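Local coordinates for protein metal-independent carbonic anhydrase (Nostoc sp. PCC 7120 = FACHB-418, PDB 7C5W) that catalyses the hydration of carbon dioxide to bicarbonate without any metal cofactor, working as a homotetramer built as a dimer of dimers, at residues L75-L80 against T169-L174; M136-I141 against T150-W155; V20-T25 against T129-T134; E28-Q33 against I121-I126. One frame throughout, in Å; residues are numbered along the deposited sequence.

Contact 1: residues L75-L80 against T169-L174; sequences LFKPTL and THHSSL
The side chains of Phe76 and His170 run side by side in the same direction, their rings in an offset stack with centroids 4.7 Å apart and planes inclined by 28°. Phe76 CE1 rides over one face of the imidazole, displaced toward its rim, while Pro78 CG sits over the centre of a phenyl face. Beneath them strands 75-77 and 169-173 pair in parallel, Leu75 O accepting from His170 N and Lys77 O from Ser172 N.

On the face carrying Leu75, Lys77 and His171, the aliphatic part of Lys77 slants across the imidazole of His171, CD standing 4.2 Å from the ring centroid in an off-centre CH-pi contact. Bends at chi2 and chi3 then bring NZ to Ser172 O, to which it donates at 2.6 Å in the carbonyl plane.

Past the paired residues, Thr79, which binds hydrogencarbonate, shares a hydrogen bond between its OG1 and Ser172 OG (2.7 Å). Ser172 OG reaches it because it stands anti to its own backbone N (chi1 -158°), and it is also bonded to Lys153 NZ, a link that probably helps to place the threonine. Thr79 CG2 rests on Leu174 CD2.

Strand 75-77 is the outermost strand at this end of the chain's sheet; helix 91-99 packs on Phe76, Pro78 and Thr79, and strand 148-159 flanks 165-173 beyond.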
loop_
_atom_site.group_PDB
_atom_site.type_symbol
_atom_site.label_atom_id
_atom_site.label_comp_id
_atom_site.label_asym_id
_atom_site.label_seq_id
_atom_site.Cartn_x
_atom_site.Cartn_y
_atom_site.Cartn_z
ATOM N N LEU A 75 -14.552 9.155 -6.006
ATOM C CA LEU A 75 -14.104 10.102 -7.057
ATOM C C LEU A 75 -14.740 9.677 -8.389
ATOM O O LEU A 75 -14.069 9.011 -9.216
ATOM C CB LEU A 75 -12.578 10.115 -7.103
ATOM C CG LEU A 75 -11.879 10.845 -5.954
ATOM C CD1 LEU A 75 -12.296 10.299 -4.596
ATOM C CD2 LEU A 75 -10.368 10.753 -6.123
ATOM N N PHE A 76 -16.012 10.048 -8.569
ATOM C CA PHE A 76 -16.865 9.652 -9.717
ATOM C C PHE A 76 -17.175 10.883 -10.574
ATOM O O PHE A 76 -17.979 11.756 -10.153
ATOM C CB PHE A 76 -18.129 8.961 -9.205
ATOM C CG PHE A 76 -19.005 8.352 -10.267
ATOM C CD1 PHE A 76 -18.495 8.035 -11.517
ATOM C CD2 PHE A 76 -20.335 8.054 -9.999
ATOM C CE1 PHE A 76 -19.306 7.460 -12.485
ATOM C CE2 PHE A 76 -21.141 7.482 -10.970
ATOM C CZ PHE A 76 -20.627 7.180 -12.208
ATOM N N LYS A 77 -16.532 10.976 -11.738
ATOM C CA LYS A 77 -16.902 11.960 -12.788
ATOM C C LYS A 77 -17.534 11.179 -13.933
ATOM O O LYS A 77 -16.828 10.611 -14.767
ATOM C CB LYS A 77 -15.702 12.808 -13.218
ATOM C CG LYS A 77 -16.059 13.964 -14.146
ATOM C CD LYS A 77 -15.915 13.596 -15.605
ATOM C CE LYS A 77 -17.018 14.105 -16.503
ATOM N NZ LYS A 77 -17.051 13.342 -17.773
ATOM N N PRO A 78 -18.885 11.083 -13.961
ATOM C CA PRO A 78 -19.597 10.324 -14.994
ATOM C C PRO A 78 -19.470 10.942 -16.397
ATOM O O PRO A 78 -19.229 12.134 -16.504
ATOM C CB PRO A 78 -21.058 10.344 -14.521
ATOM C CG PRO A 78 -20.982 10.736 -13.060
ATOM C CD PRO A 78 -19.800 11.676 -12.981
ATOM N N THR A 79 -19.609 10.119 -17.441
ATOM C CA THR A 79 -19.494 10.538 -18.867
ATOM C C THR A 79 -20.362 11.779 -19.119
ATOM O O THR A 79 -19.790 12.806 -19.547
ATOM C CB THR A 79 -19.901 9.419 -19.834
ATOM O OG1 THR A 79 -19.360 8.174 -19.390
ATOM C CG2 THR A 79 -19.443 9.693 -21.248
ATOM N N LEU A 80 -21.675 11.693 -18.846
ATOM C CA LEU A 80 -22.696 12.672 -19.321
ATOM C C LEU A 80 -23.242 13.510 -18.159
ATOM O O LEU A 80 -24.418 13.888 -18.237
ATOM C CB LEU A 80 -23.840 11.917 -20.010
ATOM C CG LEU A 80 -23.465 11.142 -21.271
ATOM C CD1 LEU A 80 -24.705 10.661 -22.006
ATOM C CD2 LEU A 80 -22.606 11.993 -22.185
ATOM N N THR A 169 -12.618 5.314 -7.492
ATOM C CA THR A 169 -12.338 6.302 -8.565
ATOM C C THR A 169 -12.952 5.813 -9.883
ATOM O O THR A 169 -12.722 4.655 -10.245
ATOM C CB THR A 169 -10.837 6.568 -8.742
ATOM O OG1 THR A 169 -10.230 6.872 -7.485
ATOM C CG2 THR A 169 -10.577 7.713 -9.694
ATOM N N HIS A 170 -13.670 6.699 -10.573
ATOM C CA HIS A 170 -14.396 6.438 -11.837
ATOM C C HIS A 170 -14.474 7.744 -12.631
ATOM O O HIS A 170 -15.343 8.567 -12.338
ATOM C CB HIS A 170 -15.784 5.869 -11.526
ATOM C CG HIS A 170 -16.490 5.302 -12.709
ATOM N ND1 HIS A 170 -16.110 5.595 -14.003
ATOM C CD2 HIS A 170 -17.558 4.483 -12.800
ATOM C CE1 HIS A 170 -16.910 4.976 -14.844
ATOM N NE2 HIS A 170 -17.812 4.294 -14.134
ATOM N N HIS A 171 -13.560 7.937 -13.576
ATOM C CA HIS A 171 -13.537 9.099 -14.494
ATOM C C HIS A 171 -13.838 8.583 -15.902
ATOM O O HIS A 171 -13.032 7.793 -16.419
ATOM C CB HIS A 171 -12.194 9.824 -14.373
ATOM C CG HIS A 171 -12.114 11.140 -15.069
ATOM N ND1 HIS A 171 -11.387 12.192 -14.554
ATOM C CD2 HIS A 171 -12.625 11.571 -16.243
ATOM C CE1 HIS A 171 -11.451 13.216 -15.386
ATOM N NE2 HIS A 171 -12.213 12.861 -16.427
ATOM N N SER A 172 -14.973 9.000 -16.471
ATOM C CA SER A 172 -15.446 8.636 -17.832
ATOM C C SER A 172 -15.616 9.916 -18.658
ATOM O O SER A 172 -16.195 10.875 -18.129
ATOM C CB SER A 172 -16.729 7.852 -17.748
ATOM O OG SER A 172 -16.937 7.085 -18.921
ATOM N N SER A 173 -15.111 9.929 -19.892
ATOM C CA SER A 173 -15.158 11.094 -20.810
ATOM C C SER A 173 -15.393 10.638 -22.260
ATOM O O SER A 173 -14.801 9.602 -22.699
ATOM C CB SER A 173 -13.901 11.922 -20.693
ATOM O OG SER A 173 -12.743 11.164 -21.032
ATOM N N LEU A 174 -16.214 11.398 -22.989
ATOM C CA LEU A 174 -16.386 11.229 -24.451
ATOM C C LEU A 174 -15.058 11.563 -25.121
ATOM O O LEU A 174 -14.387 12.511 -24.723
ATOM C CB LEU A 174 -17.513 12.141 -24.947
ATOM C CG LEU A 174 -18.913 11.777 -24.452
ATOM C CD1 LEU A 174 -19.923 12.822 -24.902
ATOM C CD2 LEU A 174 -19.321 10.389 -24.928
#

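Contact 2: residues M136-I141 against T150-W155; sequences MGNVII and TVDKTW
Val139 lies against Lys153, its CG2 3.5 Å from Lys153 CE, and CB of the same valine meets Val151 CG2 at 3.8 Å. These side chains share one face of the sheet. On the other, Met136, Asn138 and Ile140 stand opposite Thr154, Asp152 and Thr150. Asn138 and Asp152 run side by side in the same direction with amide and carboxylate planes 39° apart, and Ile140 CG1 packs 3.5 Å from Thr150 OG1. With a leucine in place of Asn138, Asp152 would probably lose the polar neighbour beside its carboxylate.

The backbone sets this register. In the antiparallel hairpin of strands 132-143 and 148-159, Gly137 and Lys153 form one hydrogen-bonded pair and Val139 and Val151 the next; Lys153 N to Gly137 O, at 2.8 Å and 173°, is almost straight. The chain turns a corner at Gly137, yet pairing persists through it to Met136 and Thr154.

The extended start of Lys153 lays CD over one face of the Trp155 indole, 3.3 Å above its plane and toward the rim; bends at chi3 and chi4 then turn NZ to Ser172 OG on strand 165-173, with which it forms a hydrogen bond. Trp155 in turn meets Trp36 of helix 26-50 edge-to-face. On the opposite face of the sheet, Thr154 OG1 is hydrogen-bonded to His171 ND1 of the second subunit, whose Phe76 also packs on Met136.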
loop_
_atom_site.group_PDB
_atom_site.type_symbol
_atom_site.label_atom_id
_atom_site.label_comp_id
_atom_site.label_asym_id
_atom_site.label_seq_id
_atom_site.Cartn_x
_atom_site.Cartn_y
_atom_site.Cartn_z
ATOM N N MET A 136 -6.936 2.159 -17.227
ATOM C CA MET A 136 -7.275 3.235 -18.188
ATOM C C MET A 136 -7.406 2.593 -19.563
ATOM O O MET A 136 -6.606 1.686 -19.880
ATOM C CB MET A 136 -6.218 4.343 -18.235
ATOM C CG MET A 136 -6.535 5.420 -19.250
ATOM S SD MET A 136 -5.413 6.849 -19.172
ATOM C CE MET A 136 -6.117 7.727 -17.780
ATOM N N GLY A 137 -8.394 3.044 -20.330
ATOM C CA GLY A 137 -8.625 2.577 -21.704
ATOM C C GLY A 137 -9.991 2.984 -22.216
ATOM O O GLY A 137 -10.575 3.954 -21.693
ATOM N N ASN A 138 -10.487 2.247 -23.206
ATOM C CA ASN A 138 -11.831 2.449 -23.788
ATOM C C ASN A 138 -12.799 1.446 -23.166
ATOM O O ASN A 138 -12.370 0.345 -22.775
ATOM C CB ASN A 138 -11.805 2.363 -25.314
ATOM C CG ASN A 138 -11.076 3.535 -25.933
ATOM O OD1 ASN A 138 -11.281 4.689 -25.538
ATOM N ND2 ASN A 138 -10.212 3.242 -26.891
ATOM N N VAL A 139 -14.056 1.872 -23.046
ATOM C CA VAL A 139 -15.237 1.008 -22.804
ATOM C C VAL A 139 -16.257 1.331 -23.899
ATOM O O VAL A 139 -16.511 2.512 -24.165
ATOM C CB VAL A 139 -15.805 1.218 -21.390
ATOM C CG1 VAL A 139 -16.958 0.268 -21.101
ATOM C CG2 VAL A 139 -14.717 1.077 -20.335
ATOM N N ILE A 140 -16.788 0.297 -24.539
ATOM C CA ILE A 140 -17.752 0.418 -25.667
ATOM C C ILE A 140 -19.075 -0.190 -25.206
ATOM O O ILE A 140 -19.111 -1.394 -24.906
ATOM C CB ILE A 140 -17.177 -0.242 -26.931
ATOM C CG1 ILE A 140 -15.874 0.446 -27.355
ATOM C CG2 ILE A 140 -18.213 -0.247 -28.043
ATOM C CD1 ILE A 140 -14.994 -0.383 -28.262
ATOM N N ILE A 141 -20.095 0.658 -25.087
ATOM C CA ILE A 141 -21.444 0.299 -24.574
ATOM C C ILE A 141 -22.416 0.396 -25.754
ATOM O O ILE A 141 -22.551 1.506 -26.336
ATOM C CB ILE A 141 -21.819 1.220 -23.397
ATOM C CG1 ILE A 141 -20.630 1.402 -22.450
ATOM C CG2 ILE A 141 -23.043 0.697 -22.661
ATOM C CD1 ILE A 141 -20.821 2.475 -21.401
ATOM N N THR A 150 -18.604 4.955 -27.341
ATOM C CA THR A 150 -17.208 4.734 -26.892
ATOM C C THR A 150 -16.857 5.829 -25.877
ATOM O O THR A 150 -17.080 7.013 -26.185
ATOM C CB THR A 150 -16.266 4.652 -28.101
ATOM O OG1 THR A 150 -16.632 3.483 -28.831
ATOM C CG2 THR A 150 -14.804 4.547 -27.730
ATOM N N VAL A 151 -16.351 5.432 -24.706
ATOM C CA VAL A 151 -15.843 6.369 -23.661
ATOM C C VAL A 151 -14.368 6.062 -23.384
ATOM O O VAL A 151 -13.947 4.896 -23.561
ATOM C CB VAL A 151 -16.685 6.262 -22.375
ATOM C CG1 VAL A 151 -18.115 6.735 -22.600
ATOM C CG2 VAL A 151 -16.674 4.856 -21.802
ATOM N N ASP A 152 -13.622 7.080 -22.967
ATOM C CA ASP A 152 -12.293 6.948 -22.321
ATOM C C ASP A 152 -12.525 6.826 -20.813
ATOM O O ASP A 152 -13.043 7.809 -20.242
ATOM C CB ASP A 152 -11.426 8.165 -22.629
ATOM C CG ASP A 152 -11.321 8.492 -24.111
ATOM O OD1 ASP A 152 -11.312 7.540 -24.929
ATOM O OD2 ASP A 152 -11.207 9.698 -24.431
ATOM N N LYS A 153 -12.173 5.685 -20.195
ATOM C CA LYS A 153 -12.538 5.383 -18.786
ATOM C C LYS A 153 -11.317 5.032 -17.928
ATOM O O LYS A 153 -10.558 4.102 -18.301
ATOM C CB LYS A 153 -13.523 4.218 -18.693
ATOM C CG LYS A 153 -14.274 4.163 -17.366
ATOM C CD LYS A 153 -15.343 3.122 -17.320
ATOM C CE LYS A 153 -16.477 3.380 -18.289
ATOM N NZ LYS A 153 -17.369 4.464 -17.813
ATOM N N THR A 154 -11.209 5.702 -16.773
ATOM C CA THR A 154 -10.287 5.354 -15.662
ATOM C C THR A 154 -11.094 4.824 -14.473
ATOM O O THR A 154 -12.004 5.532 -14.047
ATOM C CB THR A 154 -9.455 6.565 -15.240
ATOM O OG1 THR A 154 -8.732 6.955 -16.401
ATOM C CG2 THR A 154 -8.516 6.269 -14.092
ATOM N N TRP A 155 -10.772 3.620 -13.987
ATOM C CA TRP A 155 -11.286 3.034 -12.714
ATOM C C TRP A 155 -10.140 2.899 -11.704
ATOM O O TRP A 155 -9.000 2.617 -12.129
ATOM C CB TRP A 155 -11.883 1.648 -12.941
ATOM C CG TRP A 155 -13.313 1.617 -13.367
ATOM C CD1 TRP A 155 -14.374 2.216 -12.758
ATOM C CD2 TRP A 155 -13.848 0.866 -14.466
ATOM N NE1 TRP A 155 -15.529 1.906 -13.421
ATOM C CE2 TRP A 155 -15.240 1.083 -14.472
ATOM C CE3 TRP A 155 -13.287 0.033 -15.441
ATOM C CZ2 TRP A 155 -16.076 0.510 -15.428
ATOM C CZ3 TRP A 155 -14.116 -0.538 -16.380
ATOM C CH2 TRP A 155 -15.491 -0.301 -16.371
#

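Contact 3: residues V20-T25 against T129-T134; sequences VNRAIT and TGNTAT
Gly130 O receives the backbone N of Ile24, a 3.0 Å bond with an N-H...O angle of 158° that ties the linker between strand 19-21 and helix 26-50 to the turn joining strands 116-128 and 132-143. The linker is shaped by an Asx turn, in which Asn21 OD1 accepts from Ala23 N, and it ends at Thr25, the N-cap of the helix.

Thr129 opens the turn, its N bonded to Thr132 O. Gly130 follows with a positive phi, a backbone shape in which a side chain would collide with the carbonyl oxygen of Thr129. Besides the Ile24 bond, its own oxygen receives a CA-H...O contact from Ala23 CA at 3.3 Å.

Asn131 lies alongside Arg22, amide and guanidinium planes only 5° apart and the two groups pointing the same way; ND2 comes 3.2 Å from Arg22 CB. The guanidinium is anchored by a salt bridge from NH2 to Asp161, and Phe71 of the fourth subunit makes a cation-pi contact with it.

From Asn131 to Ala133 the partner is Ile24. CG1 is anti to the carbonyl carbon (chi1 -63°) and chi2 is extended, which carries CD1 along the strand to Thr132 CA, 3.6 Å away. Cutting Ile24 back to an alanine would probably open a gap beside Ala133 and weaken the hold of the linker on strand 132-143. Ala133 CB completes the row, touching both methyls of the isoleucine: Ile24 CD1 and Ile24 CG2 each lie 4.0 Å from it.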
loop_
_atom_site.group_PDB
_atom_site.type_symbol
_atom_site.label_atom_id
_atom_site.label_comp_id
_atom_site.label_asym_id
_atom_site.label_seq_id
_atom_site.Cartn_x
_atom_site.Cartn_y
_atom_site.Cartn_z
ATOM N N VAL A 20 -2.945 -14.362 4.442
ATOM C CA VAL A 20 -3.845 -13.224 4.131
ATOM C C VAL A 20 -3.266 -12.528 2.901
ATOM O O VAL A 20 -2.065 -12.248 2.908
ATOM C CB VAL A 20 -3.981 -12.275 5.333
ATOM C CG1 VAL A 20 -5.089 -11.249 5.117
ATOM C CG2 VAL A 20 -4.218 -13.046 6.624
ATOM N N ASN A 21 -4.092 -12.300 1.879
ATOM C CA ASN A 21 -3.689 -11.596 0.637
ATOM C C ASN A 21 -4.613 -10.399 0.405
ATOM O O ASN A 21 -5.697 -10.592 -0.150
ATOM C CB ASN A 21 -3.671 -12.530 -0.572
ATOM C CG ASN A 21 -3.025 -11.853 -1.759
ATOM O OD1 ASN A 21 -2.536 -10.728 -1.644
ATOM N ND2 ASN A 21 -3.022 -12.522 -2.898
ATOM N N ARG A 22 -4.166 -9.207 0.790
ATOM C CA ARG A 22 -4.882 -7.926 0.574
ATOM C C ARG A 22 -4.527 -7.317 -0.788
ATOM O O ARG A 22 -5.120 -6.288 -1.148
ATOM C CB ARG A 22 -4.487 -6.940 1.665
ATOM C CG ARG A 22 -4.768 -7.465 3.059
ATOM C CD ARG A 22 -5.015 -6.313 3.989
ATOM N NE ARG A 22 -6.327 -6.423 4.592
ATOM C CZ ARG A 22 -7.272 -5.509 4.503
ATOM N NH1 ARG A 22 -7.085 -4.387 3.836
ATOM N NH2 ARG A 22 -8.409 -5.719 5.116
ATOM N N ALA A 23 -3.576 -7.912 -1.501
ATOM C CA ALA A 23 -3.136 -7.446 -2.831
ATOM C C ALA A 23 -4.207 -7.814 -3.858
ATOM O O ALA A 23 -4.883 -8.818 -3.664
ATOM C CB ALA A 23 -1.797 -8.059 -3.185
ATOM N N ILE A 24 -4.318 -7.025 -4.922
ATOM C CA ILE A 24 -5.177 -7.318 -6.099
ATOM C C ILE A 24 -4.318 -8.009 -7.163
ATOM O O ILE A 24 -3.165 -7.575 -7.377
ATOM C CB ILE A 24 -5.822 -6.013 -6.617
ATOM C CG1 ILE A 24 -6.742 -5.384 -5.568
ATOM C CG2 ILE A 24 -6.549 -6.255 -7.934
ATOM C CD1 ILE A 24 -7.197 -3.976 -5.888
ATOM N N THR A 25 -4.869 -9.033 -7.813
ATOM C CA THR A 25 -4.287 -9.709 -9.004
ATOM C C THR A 25 -4.918 -9.127 -10.269
ATOM O O THR A 25 -6.025 -8.564 -10.174
ATOM C CB THR A 25 -4.559 -11.219 -8.995
ATOM O OG1 THR A 25 -5.954 -11.370 -9.269
ATOM C CG2 THR A 25 -4.189 -11.887 -7.687
ATOM N N THR A 129 -0.983 -1.093 -7.520
ATOM C CA THR A 129 -0.192 -0.412 -6.461
ATOM C C THR A 129 -0.327 -1.165 -5.141
ATOM O O THR A 129 -0.148 -0.525 -4.097
ATOM C CB THR A 129 -0.711 1.011 -6.228
ATOM O OG1 THR A 129 -2.033 0.897 -5.699
ATOM C CG2 THR A 129 -0.753 1.841 -7.486
ATOM N N GLY A 130 -0.686 -2.450 -5.195
ATOM C CA GLY A 130 -0.819 -3.333 -4.017
ATOM C C GLY A 130 -2.269 -3.555 -3.618
ATOM O O GLY A 130 -2.930 -4.442 -4.191
ATOM N N ASN A 131 -2.753 -2.764 -2.665
ATOM C CA ASN A 131 -4.138 -2.850 -2.146
ATOM C C ASN A 131 -5.140 -2.299 -3.177
ATOM O O ASN A 131 -6.349 -2.627 -3.077
ATOM C CB ASN A 131 -4.250 -2.098 -0.827
ATOM C CG ASN A 131 -5.237 -2.771 0.091
ATOM O OD1 ASN A 131 -6.349 -2.277 0.267
ATOM N ND2 ASN A 131 -4.843 -3.915 0.641
ATOM N N THR A 132 -4.680 -1.458 -4.106
ATOM C CA THR A 132 -5.533 -0.838 -5.148
ATOM C C THR A 132 -4.970 -1.180 -6.523
ATOM O O THR A 132 -3.837 -1.688 -6.605
ATOM C CB THR A 132 -5.670 0.679 -4.969
ATOM O OG1 THR A 132 -4.482 1.300 -5.451
ATOM C CG2 THR A 132 -5.921 1.086 -3.535
ATOM N N ALA A 133 -5.766 -0.920 -7.552
ATOM C CA ALA A 133 -5.444 -1.169 -8.971
ATOM C C ALA A 133 -6.217 -0.158 -9.824
ATOM O O ALA A 133 -7.438 -0.013 -9.621
ATOM C CB ALA A 133 -5.777 -2.598 -9.324
ATOM N N THR A 134 -5.510 0.551 -10.701
ATOM C CA THR A 134 -6.082 1.548 -11.635
ATOM C C THR A 134 -6.053 0.942 -13.038
ATOM O O THR A 134 -5.059 0.281 -13.361
ATOM C CB THR A 134 -5.327 2.874 -11.506
ATOM O OG1 THR A 134 -5.242 3.173 -10.116
ATOM C CG2 THR A 134 -5.998 4.024 -12.218
#

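Contact 4: residues E28-Q33 against I121-I126; sequences EVLAAQ and IKNAAI
Gln33 and Asn123 both place CG anti to the carbonyl carbon (chi1 -72° and -68°), and with the glutamine chain extended beyond CG the two amides approach from opposite directions. They meet nearly coplanar, their planes 26° apart, and pair through two hydrogen bonds. Asn123 ND2 donates to Gln33 OE1 at 2.7 Å, almost straight and on a lone pair in the carbonyl plane; Gln33 NE2 returns a bond to Asn123 OD1 at 2.8 Å, with the donor tilted a little out of the Asn123 carbonyl plane.

Apolar groups flank the pair. Ile121 CG2 lies 3.3 Å from Gln33 OE1 and close to CD and NE2 as well, so the methyl backs the whole amide. Leu30 slants across Asn123, bringing CD2 within 3.5 Å of ND2, and the same methyl reaches Ile126 CD1, whose side chain crosses that of the leucine at about a right angle.

The contact sets helix 26-50 on strand 116-128, an outermost strand of the sheet within this chain. A classic beta bulge, in which Ala124 and Ala125 both face Met136, lies between Asn123 and Ile126, and the side chains of Asn123 and Ile126 both still start out toward the helix. Ile126 also pairs with a strand of the third subunit, continuing the sheet across that interface.

Each amide acts as donor and acceptor at once, so the pair fixes the rotation of both groups, and a weak further bond from Gln33 NE2 to Thr135 OG1 adds to the hold on the glutamine.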
loop_
_atom_site.group_PDB
_atom_site.type_symbol
_atom_site.label_atom_id
_atom_site.label_comp_id
_atom_site.label_asym_id
_atom_site.label_seq_id
_atom_site.Cartn_x
_atom_site.Cartn_y
_atom_site.Cartn_z
ATOM N N GLU A 28 -8.536 -10.523 -10.878
ATOM C CA GLU A 28 -9.499 -9.792 -10.013
ATOM C C GLU A 28 -9.901 -8.456 -10.659
ATOM O O GLU A 28 -11.088 -8.094 -10.574
ATOM C CB GLU A 28 -8.888 -9.533 -8.636
ATOM C CG GLU A 28 -8.925 -10.732 -7.705
ATOM C CD GLU A 28 -8.225 -10.499 -6.374
ATOM O OE1 GLU A 28 -7.283 -9.685 -6.332
ATOM O OE2 GLU A 28 -8.618 -11.123 -5.378
ATOM N N VAL A 29 -8.955 -7.733 -11.264
ATOM C CA VAL A 29 -9.225 -6.413 -11.901
ATOM C C VAL A 29 -10.123 -6.638 -13.122
ATOM O O VAL A 29 -11.128 -5.915 -13.260
ATOM C CB VAL A 29 -7.932 -5.678 -12.298
ATOM C CG1 VAL A 29 -8.231 -4.430 -13.112
ATOM C CG2 VAL A 29 -7.088 -5.330 -11.087
ATOM N N LEU A 30 -9.765 -7.591 -13.985
ATOM C CA LEU A 30 -10.520 -7.874 -15.233
ATOM C C LEU A 30 -11.938 -8.314 -14.852
ATOM O O LEU A 30 -12.902 -7.832 -15.476
ATOM C CB LEU A 30 -9.785 -8.933 -16.060
ATOM C CG LEU A 30 -8.403 -8.515 -16.565
ATOM C CD1 LEU A 30 -7.819 -9.578 -17.496
ATOM C CD2 LEU A 30 -8.453 -7.164 -17.268
ATOM N N ALA A 31 -12.057 -9.157 -13.829
ATOM C CA ALA A 31 -13.350 -9.640 -13.296
ATOM C C ALA A 31 -14.205 -8.446 -12.844
ATOM O O ALA A 31 -15.357 -8.362 -13.295
ATOM C CB ALA A 31 -13.125 -10.622 -12.172
ATOM N N ALA A 32 -13.664 -7.553 -12.007
ATOM C CA ALA A 32 -14.378 -6.365 -11.483
ATOM C C ALA A 32 -14.803 -5.438 -12.638
ATOM O O ALA A 32 -15.928 -4.923 -12.579
ATOM C CB ALA A 32 -13.533 -5.652 -10.459
ATOM N N GLN A 33 -13.952 -5.238 -13.650
ATOM C CA GLN A 33 -14.303 -4.469 -14.874
ATOM C C GLN A 33 -15.558 -5.093 -15.499
ATOM O O GLN A 33 -16.515 -4.343 -15.758
ATOM C CB GLN A 33 -13.159 -4.444 -15.896
ATOM C CG GLN A 33 -11.964 -3.579 -15.501
ATOM C CD GLN A 33 -11.021 -3.387 -16.665
ATOM O OE1 GLN A 33 -10.626 -4.345 -17.333
ATOM N NE2 GLN A 33 -10.685 -2.139 -16.958
ATOM N N ILE A 121 -14.629 -4.090 -22.792
ATOM C CA ILE A 121 -13.494 -3.406 -22.102
ATOM C C ILE A 121 -12.244 -3.504 -22.976
ATOM O O ILE A 121 -11.856 -4.636 -23.299
ATOM C CB ILE A 121 -13.227 -4.014 -20.718
ATOM C CG1 ILE A 121 -14.522 -4.314 -19.955
ATOM C CG2 ILE A 121 -12.287 -3.114 -19.930
ATOM C CD1 ILE A 121 -15.314 -3.086 -19.591
ATOM N N LYS A 122 -11.634 -2.364 -23.308
ATOM C CA LYS A 122 -10.379 -2.278 -24.101
ATOM C C LYS A 122 -9.335 -1.500 -23.300
ATOM O O LYS A 122 -9.211 -0.270 -23.486
ATOM C CB LYS A 122 -10.628 -1.632 -25.466
ATOM C CG LYS A 122 -11.393 -2.516 -26.440
ATOM C CD LYS A 122 -11.001 -2.314 -27.883
ATOM C CE LYS A 122 -11.593 -3.374 -28.789
ATOM N NZ LYS A 122 -10.891 -3.435 -30.092
ATOM N N ASN A 123 -8.596 -2.211 -22.453
ATOM C CA ASN A 123 -7.572 -1.631 -21.551
ATOM C C ASN A 123 -6.375 -1.175 -22.383
ATOM O O ASN A 123 -5.952 -1.911 -23.294
ATOM C CB ASN A 123 -7.208 -2.628 -20.454
ATOM C CG ASN A 123 -8.364 -2.845 -19.502
ATOM O OD1 ASN A 123 -9.135 -1.920 -19.253
ATOM N ND2 ASN A 123 -8.500 -4.052 -18.970
ATOM N N ALA A 124 -5.871 0.020 -22.089
ATOM C CA ALA A 124 -4.602 0.542 -22.631
ATOM C C ALA A 124 -3.479 0.222 -21.638
ATOM O O ALA A 124 -2.350 -0.011 -22.090
ATOM C CB ALA A 124 -4.727 2.025 -22.886
ATOM N N ALA A 125 -3.778 0.212 -20.334
ATOM C CA ALA A 125 -2.775 0.018 -19.260
ATOM C C ALA A 125 -3.456 -0.289 -17.927
ATOM O O ALA A 125 -4.584 0.185 -17.696
ATOM C CB ALA A 125 -1.899 1.240 -19.148
ATOM N N ILE A 126 -2.758 -1.034 -17.074
ATOM C CA ILE A 126 -3.201 -1.407 -15.700
ATOM C C ILE A 126 -2.046 -1.106 -14.742
ATOM O O ILE A 126 -0.898 -1.455 -15.069
ATOM C CB ILE A 126 -3.625 -2.889 -15.653
ATOM C CG1 ILE A 126 -4.740 -3.184 -16.654
ATOM C CG2 ILE A 126 -4.002 -3.324 -14.242
ATOM C CD1 ILE A 126 -5.217 -4.618 -16.631
#

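How the contacts relate
Contacts 1, 2 and 4 follow one another across a single mixed sheet. Contacts 1 and 2, with centres about 9 Å apart, meet where strands 165-173 and 148-159 are neighbours, His171 O lying 2.8 Å from Thr154 N in a probable hydrogen bond. Contact 4 adjoins contact 2, centre to centre about 10 Å, through Asn138 N and Lys122 O at 2.8 Å. Contact 3 lies farther out, its centre about 14 Å from that of contact 4, which it touches through Ile24 CG2 and Val29 CG2 (3.3 Å). The hydrogencarbonate site belongs to contact 1: Thr79 is in it and Tyr97 adjoins Pro78. Val151 of contact 2 is about 4 Å from Thr79 between side chains, Ile121 of contact 4 about 12 Å.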